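Local structure of Cel44C (Paenibacillus polymyxa, 2YIH) at residues A[46-51]-A[63-68]; A[111-116]-A[189-194]. The protein hydrolyses beta-1,4-glucan backbones as a family 44 glycoside hydrolase, acting as an endo-glucanase and xyloglucanase. The protein carries 8 engineered substitutions. All blocks are in the same frame, centred on the assembly; numbering follows the deposited sequence.

Contact 1 of 2, residues A[46-51]-A[63-68]; sequences GGNRMT and GSDWQH. Engineered in segment 63-68: H68 (natural residue Gln). With BGC (beta-D-glucopyranose), chain B; EDO (1,2-ethanediol), chain M; EDO (1,2-ethanediol), chain L.
N48 and D65 reach each other with matching first torsions. Each turns its CG anti to its own carbonyl carbon and beside its backbone N, chi1 -67° in N48 and -70° in D65. The two short side chains then cross at about a right angle beside the bound glycan of a TIM barrel. N48 follows barrel strand 42-45 and lies in a short, weakly bonded helical turn. D65 sits in the loop between strands 60-61 and 69-71. N48 ND2 donates to D65 OD2 at 2.9 Å, and the N-H points almost straight at the oxygen. The acceptor lies in the amide plane of N48. ND2 meets OD2 on its syn side but well out of the carboxylate plane; the amide and carboxylate planes are 34° apart.

N48 belongs to the glycan pocket. D65, which is not among the pocket residues, acts as a second-shell partner of its amide. Their bond helps to fix the rotation of the amide, with ND2 turned also toward the sugar. R49 forms a salt bridge with D71. Its NE and NH2 hold the two oxygens of one ethanediol, probably from the crystallisation liquor. In the loop, G63 O accepts from W66 N and H68 N on opposite faces of its plane; H68 is engineered. On the glycan side, N48 ND2 makes a weak hydrogen bond of 3.4 Å to O3 of a beta-D-glucopyranose.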
ATOM      1  N   GLY A  46     -10.210  -0.054   2.087  1.00  7.55           N
ATOM      2  CA  GLY A  46     -10.187   1.170   1.270  1.00  7.86           C
ATOM      3  C   GLY A  46     -10.467   0.877  -0.169  1.00  8.44           C
ATOM      4  O   GLY A  46     -11.008  -0.164  -0.485  1.00  9.62           O
ATOM      5  N   GLY A  47     -10.216   1.861  -1.031  1.00  8.17           N
ATOM      6  CA  GLY A  47     -10.610   1.747  -2.423  1.00  8.32           C
ATOM      7  C   GLY A  47     -11.975   2.333  -2.732  1.00  8.29           C
ATOM      8  O   GLY A  47     -12.616   2.933  -1.875  1.00  9.09           O
ATOM      9  N   ASN A  48     -12.416   2.160  -3.974  1.00  8.49           N
ATOM     10  CA  ASN A  48     -13.565   2.961  -4.468  1.00  8.19           C
ATOM     11  C   ASN A  48     -14.830   2.726  -3.631  1.00  8.37           C
ATOM     12  O   ASN A  48     -15.616   3.654  -3.415  1.00  8.54           O
ATOM     13  CB  ASN A  48     -13.820   2.615  -5.932  1.00  8.52           C
ATOM     14  CG  ASN A  48     -12.685   3.061  -6.828  1.00  8.06           C
ATOM     15  OD1 ASN A  48     -11.926   3.927  -6.456  1.00  8.53           O
ATOM     16  ND2 ASN A  48     -12.641   2.549  -8.057  1.00  8.50           N
ATOM     17  N   ARG A  49     -15.047   1.491  -3.173  1.00  8.36           N
ATOM     18  CA  ARG A  49     -16.284   1.212  -2.406  1.00  8.37           C
ATOM     19  C   ARG A  49     -16.373   1.973  -1.095  1.00  8.10           C
ATOM     20  O   ARG A  49     -17.468   2.089  -0.517  1.00  8.17           O
ATOM     21  CB  ARG A  49     -16.431  -0.302  -2.136  1.00  8.44           C
ATOM     22  CG  ARG A  49     -17.042  -1.035  -3.321  1.00  8.44           C
ATOM     23  CD  ARG A  49     -18.564  -0.961  -3.269  1.00  8.74           C
ATOM     24  NE  ARG A  49     -19.186  -1.740  -4.351  1.00  8.86           N
ATOM     25  CZ  ARG A  49     -20.498  -1.985  -4.402  1.00  8.90           C
ATOM     26  NH1 ARG A  49     -21.293  -1.542  -3.420  1.00  9.32           N
ATOM     27  NH2 ARG A  49     -21.007  -2.750  -5.381  1.00  9.01           N
ATOM     28  N   MET A  50     -15.228   2.420  -0.554  1.00  8.05           N
ATOM     29  CA  MET A  50     -15.297   3.036   0.770  1.00  8.14           C
ATOM     30  C   MET A  50     -15.741   4.493   0.772  1.00  8.09           C
ATOM     31  O   MET A  50     -16.155   5.013   1.817  1.00  7.82           O
ATOM     32  CB  MET A  50     -13.978   2.851   1.529  1.00  8.31           C
ATOM     33  CG  MET A  50     -13.788   1.394   2.028  1.00  8.47           C
ATOM     34  SD  MET A  50     -15.135   0.834   3.109  1.00  8.86           S
ATOM     35  CE  MET A  50     -14.826   1.832   4.564  1.00  9.36           C
ATOM     36  N   THR A  51     -15.687   5.137  -0.393  1.00  7.82           N
ATOM     37  CA  THR A  51     -16.080   6.568  -0.476  1.00  7.62           C
ATOM     38  C   THR A  51     -17.532   6.758  -0.020  1.00  8.05           C
ATOM     39  O   THR A  51     -17.836   7.662   0.796  1.00  8.13           O
ATOM     40  CB  THR A  51     -15.942   7.063  -1.932  1.00  7.56           C
ATOM     41  OG1 THR A  51     -14.537   7.078  -2.265  1.00  7.89           O
ATOM     42  CG2 THR A  51     -16.579   8.478  -2.093  1.00  7.25           C
ATOM     43  N   GLY A  63     -20.032   3.039  -7.766  1.00  8.93           N
ATOM     44  CA  GLY A  63     -19.666   4.073  -8.722  1.00  9.27           C
ATOM     45  C   GLY A  63     -19.456   3.471 -10.115  1.00 10.46           C
ATOM     46  O   GLY A  63     -20.159   2.539 -10.510  1.00  9.56           O
ATOM     47  N   SER A  64     -18.536   4.050 -10.883  1.00 10.72           N
ATOM     48  CA  SER A  64     -18.354   3.664 -12.276  1.00 11.63           C
ATOM     49  C   SER A  64     -17.865   2.219 -12.432  1.00 12.25           C
ATOM     50  O   SER A  64     -17.980   1.645 -13.525  1.00 11.80           O
ATOM     51  CB  SER A  64     -17.407   4.658 -12.974  1.00 12.11           C
ATOM     52  OG  SER A  64     -16.109   4.585 -12.387  1.00 16.26           O
ATOM     53  N   ASP A  65     -17.377   1.615 -11.350  1.00 10.92           N
ATOM     54  CA  ASP A  65     -16.987   0.210 -11.394  1.00 11.39           C
ATOM     55  C   ASP A  65     -18.148  -0.748 -11.689  1.00 10.87           C
ATOM     56  O   ASP A  65     -17.934  -1.816 -12.297  1.00 10.85           O
ATOM     57  CB  ASP A  65     -16.290  -0.247 -10.101  1.00 11.76           C
ATOM     58  CG  ASP A  65     -14.887   0.371  -9.919  1.00 12.32           C
ATOM     59  OD1 ASP A  65     -14.287   0.824 -10.926  1.00 12.89           O
ATOM     60  OD2 ASP A  65     -14.407   0.339  -8.771  1.00 11.79           O
ATOM     61  N   TRP A  66     -19.349  -0.423 -11.198  1.00 10.14           N
ATOM     62  CA  TRP A  66     -20.502  -1.271 -11.479  1.00  9.76           C
ATOM     63  C   TRP A  66     -21.791  -0.494 -11.363  1.00  9.44           C
ATOM     64  O   TRP A  66     -22.367  -0.446 -10.296  1.00  9.75           O
ATOM     65  CB  TRP A  66     -20.542  -2.473 -10.505  1.00  9.66           C
ATOM     66  CG  TRP A  66     -21.619  -3.455 -10.926  1.00  9.71           C
ATOM     67  CD1 TRP A  66     -22.797  -3.676 -10.307  1.00  9.81           C
ATOM     68  CD2 TRP A  66     -21.595  -4.296 -12.087  1.00 10.06           C
ATOM     69  NE1 TRP A  66     -23.548  -4.601 -11.029  1.00 10.09           N
ATOM     70  CE2 TRP A  66     -22.833  -4.977 -12.135  1.00  9.89           C
ATOM     71  CE3 TRP A  66     -20.644  -4.535 -13.094  1.00 10.26           C
ATOM     72  CZ2 TRP A  66     -23.146  -5.910 -13.142  1.00 10.20           C
ATOM     73  CZ3 TRP A  66     -20.961  -5.430 -14.133  1.00 10.50           C
ATOM     74  CH2 TRP A  66     -22.204  -6.117 -14.137  1.00 10.58           C
ATOM     75  N   GLN A  67     -22.253   0.105 -12.467  1.00  9.49           N
ATOM     76  CA  GLN A  67     -23.638   0.585 -12.544  1.00  9.55           C
ATOM     77  C   GLN A  67     -24.002   1.700 -11.560  1.00  9.54           C
ATOM     78  O   GLN A  67     -25.168   1.962 -11.339  1.00 10.36           O
ATOM     79  CB  GLN A  67     -24.620  -0.591 -12.371  1.00  9.96           C
ATOM     80  CG  GLN A  67     -24.327  -1.731 -13.326  1.00  9.75           C
ATOM     81  CD  GLN A  67     -25.405  -2.820 -13.306  1.00 10.17           C
ATOM     82  OE1 GLN A  67     -25.970  -3.120 -12.265  1.00 11.15           O
ATOM     83  NE2 GLN A  67     -25.641  -3.441 -14.457  1.00 10.15           N
ATOM     84  N   HIS A  68     -23.003   2.324 -10.948  1.00  9.20           N
ATOM     85  CA  HIS A  68     -23.253   3.220  -9.822  1.00  9.16           C
ATOM     86  C   HIS A  68     -24.257   2.593  -8.860  1.00  8.63           C
ATOM     87  O   HIS A  68     -25.208   3.219  -8.403  1.00  9.06           O
ATOM     88  CB  HIS A  68     -23.711   4.607 -10.329  1.00  9.67           C
ATOM     89  CG  HIS A  68     -22.795   5.184 -11.351  1.00 10.79           C
ATOM     90  ND1 HIS A  68     -21.637   5.864 -11.016  1.00 10.72           N
ATOM     91  CD2 HIS A  68     -22.820   5.128 -12.701  1.00 11.62           C
ATOM     92  CE1 HIS A  68     -20.992   6.190 -12.119  1.00 11.34           C
ATOM     93  NE2 HIS A  68     -21.691   5.761 -13.157  1.00 12.06           N
TER
HETATM   94  C2  BGC B   5      -9.734   4.471 -12.576  0.50 20.98           C
HETATM   95  C3  BGC B   5     -10.084   4.471 -11.086  0.50 20.84           C
HETATM   96  C4  BGC B   5      -9.188   3.474 -10.352  0.50 20.56           C
HETATM   97  C5  BGC B   5      -7.714   3.635 -10.720  0.50 21.11           C
HETATM   98  C6  BGC B   5      -6.950   2.445 -10.141  0.50 21.27           C
HETATM   99  C1  BGC B   5      -8.243   4.764 -12.740  0.50 21.25           C
HETATM  100  O2  BGC B   5     -10.492   5.458 -13.288  0.50 22.32           O
HETATM  101  O3  BGC B   5     -11.456   4.095 -10.886  0.50 20.21           O
HETATM  102  O4  BGC B   5      -9.333   3.515  -8.923  0.50 19.15           O
HETATM  103  O5  BGC B   5      -7.556   3.669 -12.143  0.50 20.58           O
HETATM  104  O6  BGC B   5      -7.644   1.217 -10.402  0.50 22.28           O
HETATM  105  C1  EDO M1530     -17.187  -3.542  -7.336  1.00 15.77           C
HETATM  106  O1  EDO M1530     -17.432  -2.349  -6.556  1.00 14.83           O
HETATM  107  C2  EDO M1530     -17.994  -4.708  -6.749  1.00 16.64           C
HETATM  108  O2  EDO M1530     -19.390  -4.565  -7.055  1.00 15.87           O
HETATM  109  C1  EDO L1529     -13.115  -2.586  -0.033  0.80 20.96           C
HETATM  110  O1  EDO L1529     -13.244  -1.370  -0.782  0.80 22.65           O
HETATM  111  C2  EDO L1529     -13.430  -3.726  -0.994  0.80 19.51           C
HETATM  112  O2  EDO L1529     -12.392  -3.797  -1.970  0.80 20.47           O

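Contact 2 of 2, residues A[111-116]-A[189-194]. With XYS (alpha-D-xylopyranose), chain C; BGC (beta-D-glucopyranose), chain B.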
ATOM      1  N   PRO A 111     -15.447   8.572   5.063  1.00  7.55           N
ATOM      2  CA  PRO A 111     -15.978   9.203   3.828  1.00  7.90           C
ATOM      3  C   PRO A 111     -15.760  10.732   3.831  1.00  8.32           C
ATOM      4  O   PRO A 111     -15.965  11.378   4.872  1.00  8.92           O
ATOM      5  CB  PRO A 111     -17.494   8.917   3.917  1.00  7.68           C
ATOM      6  CG  PRO A 111     -17.757   8.886   5.430  1.00  7.81           C
ATOM      7  CD  PRO A 111     -16.503   8.234   6.045  1.00  7.84           C
ATOM      8  N   MET A 112     -15.460  11.305   2.662  1.00  8.60           N
ATOM      9  CA  MET A 112     -15.217  12.747   2.594  1.00  9.40           C
ATOM     10  C   MET A 112     -15.813  13.383   1.325  1.00  9.87           C
ATOM     11  O   MET A 112     -15.828  14.599   1.182  1.00 11.01           O
ATOM     12  CB  MET A 112     -13.692  12.996   2.703  1.00  9.68           C
ATOM     13  CG  MET A 112     -13.317  14.323   3.250  1.00  9.75           C
ATOM     14  SD  MET A 112     -11.530  14.533   3.424  1.00  9.57           S
ATOM     15  CE  MET A 112     -10.934  14.130   1.778  1.00  9.63           C
ATOM     16  N   ALA A 113     -16.297  12.572   0.390  1.00  9.45           N
ATOM     17  CA  ALA A 113     -16.800  13.138  -0.859  1.00  9.30           C
ATOM     18  C   ALA A 113     -18.129  13.855  -0.652  1.00  9.55           C
ATOM     19  O   ALA A 113     -18.492  14.725  -1.459  1.00 10.08           O
ATOM     20  CB  ALA A 113     -16.904  12.044  -1.973  1.00  9.25           C
ATOM     21  N   GLY A 114     -18.851  13.467   0.403  1.00  9.28           N
ATOM     22  CA  GLY A 114     -19.893  14.291   1.012  1.00  8.63           C
ATOM     23  C   GLY A 114     -21.198  13.545   1.301  1.00  8.51           C
ATOM     24  O   GLY A 114     -22.045  14.035   2.078  1.00  8.14           O
ATOM     25  N   TYR A 115     -21.391  12.401   0.647  1.00  8.55           N
ATOM     26  CA  TYR A 115     -22.571  11.558   0.866  1.00  8.60           C
ATOM     27  C   TYR A 115     -22.217  10.077   0.928  1.00  8.56           C
ATOM     28  O   TYR A 115     -21.206   9.640   0.333  1.00  8.92           O
ATOM     29  CB  TYR A 115     -23.579  11.735  -0.295  1.00  9.07           C
ATOM     30  CG  TYR A 115     -24.054  13.180  -0.476  1.00  9.69           C
ATOM     31  CD1 TYR A 115     -23.282  14.104  -1.191  1.00 10.36           C
ATOM     32  CD2 TYR A 115     -25.251  13.611   0.098  1.00  9.65           C
ATOM     33  CE1 TYR A 115     -23.703  15.429  -1.341  1.00 11.35           C
ATOM     34  CE2 TYR A 115     -25.694  14.930  -0.068  1.00 10.71           C
ATOM     35  CZ  TYR A 115     -24.889  15.833  -0.729  1.00 11.82           C
ATOM     36  OH  TYR A 115     -25.354  17.123  -0.968  1.00 12.75           O
ATOM     37  N   VAL A 116     -23.107   9.302   1.536  1.00  8.83           N
ATOM     38  CA  VAL A 116     -22.960   7.851   1.572  1.00  8.67           C
ATOM     39  C   VAL A 116     -24.286   7.180   1.182  1.00  8.70           C
ATOM     40  O   VAL A 116     -25.340   7.829   1.202  1.00  8.42           O
ATOM     41  CB  VAL A 116     -22.466   7.329   2.950  1.00  8.28           C
ATOM     42  CG1 VAL A 116     -21.033   7.884   3.236  1.00  8.17           C
ATOM     43  CG2 VAL A 116     -23.457   7.748   4.098  1.00  8.57           C
ATOM     44  N   ALA A 189      -9.168  13.068  -6.634  1.00  7.86           N
ATOM     45  CA  ALA A 189      -9.076  13.628  -7.997  1.00  8.28           C
ATOM     46  C   ALA A 189      -9.818  12.783  -9.007  1.00  8.21           C
ATOM     47  O   ALA A 189     -10.096  13.267 -10.103  1.00  9.10           O
ATOM     48  CB  ALA A 189      -7.620  13.824  -8.431  1.00  8.29           C
ATOM     49  N   LEU A 190     -10.237  11.577  -8.573  1.00  7.90           N
ATOM     50  CA  LEU A 190     -11.117  10.716  -9.375  1.00  7.74           C
ATOM     51  C   LEU A 190     -12.571  10.696  -8.919  1.00  8.02           C
ATOM     52  O   LEU A 190     -13.395  10.036  -9.582  1.00  8.14           O
ATOM     53  CB  LEU A 190     -10.562   9.287  -9.492  1.00  8.18           C
ATOM     54  CG  LEU A 190      -9.208   9.205 -10.203  1.00  8.38           C
ATOM     55  CD1 LEU A 190      -8.863   7.753 -10.434  1.00  8.57           C
ATOM     56  CD2 LEU A 190      -9.146   9.975 -11.516  1.00  8.87           C
ATOM     57  N   TRP A 191     -12.917  11.461  -7.877  1.00  7.33           N
ATOM     58  CA  TRP A 191     -14.308  11.460  -7.438  1.00  7.76           C
ATOM     59  C   TRP A 191     -15.252  11.745  -8.611  1.00  8.21           C
ATOM     60  O   TRP A 191     -16.323  11.121  -8.720  1.00  8.64           O
ATOM     61  CB  TRP A 191     -14.544  12.522  -6.366  1.00  7.63           C
ATOM     62  CG  TRP A 191     -14.087  12.162  -5.011  1.00  7.27           C
ATOM     63  CD1 TRP A 191     -13.724  10.908  -4.536  1.00  7.51           C
ATOM     64  CD2 TRP A 191     -13.906  13.075  -3.926  1.00  7.25           C
ATOM     65  NE1 TRP A 191     -13.357  11.007  -3.205  1.00  7.65           N
ATOM     66  CE2 TRP A 191     -13.456  12.324  -2.812  1.00  7.53           C
ATOM     67  CE3 TRP A 191     -14.090  14.453  -3.787  1.00  7.22           C
ATOM     68  CZ2 TRP A 191     -13.193  12.911  -1.561  1.00  7.39           C
ATOM     69  CZ3 TRP A 191     -13.833  15.065  -2.525  1.00  7.09           C
ATOM     70  CH2 TRP A 191     -13.390  14.289  -1.436  1.00  7.66           C
ATOM     71  N   SER A 192     -14.912  12.711  -9.457  1.00  8.59           N
ATOM     72  CA  SER A 192     -15.881  13.091 -10.510  1.00  9.72           C
ATOM     73  C   SER A 192     -15.978  12.056 -11.608  1.00 10.48           C
ATOM     74  O   SER A 192     -16.942  12.051 -12.384  1.00 10.73           O
ATOM     75  CB  SER A 192     -15.567  14.478 -11.109  1.00  9.76           C
ATOM     76  OG  SER A 192     -14.347  14.431 -11.800  1.00 10.91           O
ATOM     77  N   HIS A 193     -15.004  11.162 -11.668  1.00 10.96           N
ATOM     78  CA  HIS A 193     -15.035  10.088 -12.669  1.00 11.81           C
ATOM     79  C   HIS A 193     -15.609   8.769 -12.099  1.00 10.75           C
ATOM     80  O   HIS A 193     -16.457   8.099 -12.723  1.00 10.11           O
ATOM     81  CB  HIS A 193     -13.618   9.887 -13.233  1.00 14.65           C
ATOM     82  CG  HIS A 193     -13.504   8.734 -14.192  1.00 17.87           C
ATOM     83  ND1 HIS A 193     -13.756   8.860 -15.540  1.00 22.88           N
ATOM     84  CD2 HIS A 193     -13.197   7.430 -13.987  1.00 21.68           C
ATOM     85  CE1 HIS A 193     -13.612   7.681 -16.128  1.00 23.02           C
ATOM     86  NE2 HIS A 193     -13.272   6.796 -15.207  1.00 22.66           N
ATOM     87  N   THR A 194     -15.108   8.381 -10.938  1.00  9.48           N
ATOM     88  CA  THR A 194     -15.529   7.141 -10.263  1.00  9.12           C
ATOM     89  C   THR A 194     -16.862   7.290  -9.567  1.00  9.12           C
ATOM     90  O   THR A 194     -17.711   6.365  -9.598  1.00  9.06           O
ATOM     91  CB  THR A 194     -14.461   6.740  -9.220  1.00  9.09           C
ATOM     92  OG1 THR A 194     -13.218   6.540  -9.925  1.00  9.49           O
ATOM     93  CG2 THR A 194     -14.862   5.421  -8.485  1.00  8.63           C
TER
HETATM   94  C1  XYS C   6     -10.081   8.989 -15.686  1.00 25.35           C
HETATM   95  C2  XYS C   6     -10.497   9.654 -16.990  1.00 26.71           C
HETATM   96  C3  XYS C   6      -9.826  11.016 -17.055  1.00 26.33           C
HETATM   97  C4  XYS C   6     -10.331  11.846 -15.890  1.00 25.54           C
HETATM   98  C5  XYS C   6     -10.129  11.127 -14.553  1.00 24.85           C
HETATM   99  O2  XYS C   6     -10.104   8.857 -18.109  1.00 27.37           O
HETATM  100  O3  XYS C   6     -10.217  11.689 -18.252  1.00 27.41           O
HETATM  101  O4  XYS C   6      -9.659  13.113 -15.938  1.00 26.22           O
HETATM  102  O5  XYS C   6     -10.594   9.757 -14.593  1.00 23.91           O
HETATM  103  C2  BGC B   5      -9.734   4.471 -12.576  0.50 20.98           C
HETATM  104  C3  BGC B   5     -10.084   4.471 -11.086  0.50 20.84           C
HETATM  105  C4  BGC B   5      -9.188   3.474 -10.352  0.50 20.56           C
HETATM  106  C5  BGC B   5      -7.714   3.635 -10.720  0.50 21.11           C
HETATM  107  C6  BGC B   5      -6.950   2.445 -10.141  0.50 21.27           C
HETATM  108  C1  BGC B   5      -8.243   4.764 -12.740  0.50 21.25           C
HETATM  109  O2  BGC B   5     -10.492   5.458 -13.288  0.50 22.32           O
HETATM  110  O3  BGC B   5     -11.456   4.095 -10.886  0.50 20.21           O
HETATM  111  O4  BGC B   5      -9.333   3.515  -8.923  0.50 19.15           O
HETATM  112  O5  BGC B   5      -7.556   3.669 -12.143  0.50 20.58           O
HETATM  113  O6  BGC B   5      -7.644   1.217 -10.402  0.50 22.28           O
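This is a buried, mainly apolar contact with a CH-pi interaction at its centre. In the TIM barrel it joins the loop after strand 105-110 to the short helix 191-194 after strand 181-184. A113 and W191 carry the contact. The A113 CA lies 3.7 Å from the centroid of the six-membered ring of W191, 14° off the ring normal. Its CB sits over the centre of the indole on the same face and comes within 3.6 Å of CE2. In W191, chi1 -78° sends the indole toward A113, and chi2 -14° sets the turn of its plane.

M112 meets the far end of the six-membered ring. Its carbonyl O lies obliquely 3.6 Å from W191 CH2. Its methyl CE is 4.0 Å from the same CH2, and the two side chains cross at about a right angle. The M112 side chain also packs on helix 205-222. The polar edge of the indole is also satisfied, since W191 NE1 bonds to D185, whose carboxylate also accepts from M112 N. One aspartate therefore bonds to both segments.

W191 opens the helix, which has the glycan at its other side. L190 and H193 line that side. L190 CD1 packs against the glucose and CD2 against the xylose. L190 O accepts from both H193 N and T194 N and so closes the turn. The xylose ring oxygen O5 lies over one face of the H193 imidazole, 3.1 Å from CG.

In the fold
Contact 1 lies at the surface and contact 2 is buried, yet their centres are only about 9 Å apart. Segments 46-51, 111-116 and 189-194 follow the adjacent barrel strands 42-45, 105-110 and 181-184; 63-68 lies in the connection between the first two. Both contacts touch the same glucose. Their chemistry follows their place. Contact 1 is a polar amide-carboxylate pair beside the sugar, while contact 2 is mainly apolar, with an indole face against an alanine. The two also touch directly. T51 CG2 packs on A113 CB at 3.6 Å, and S64 N probably donates to T194 O at 2.8 Å. D185 joins them further, bonding T51 as well as M112 and W191.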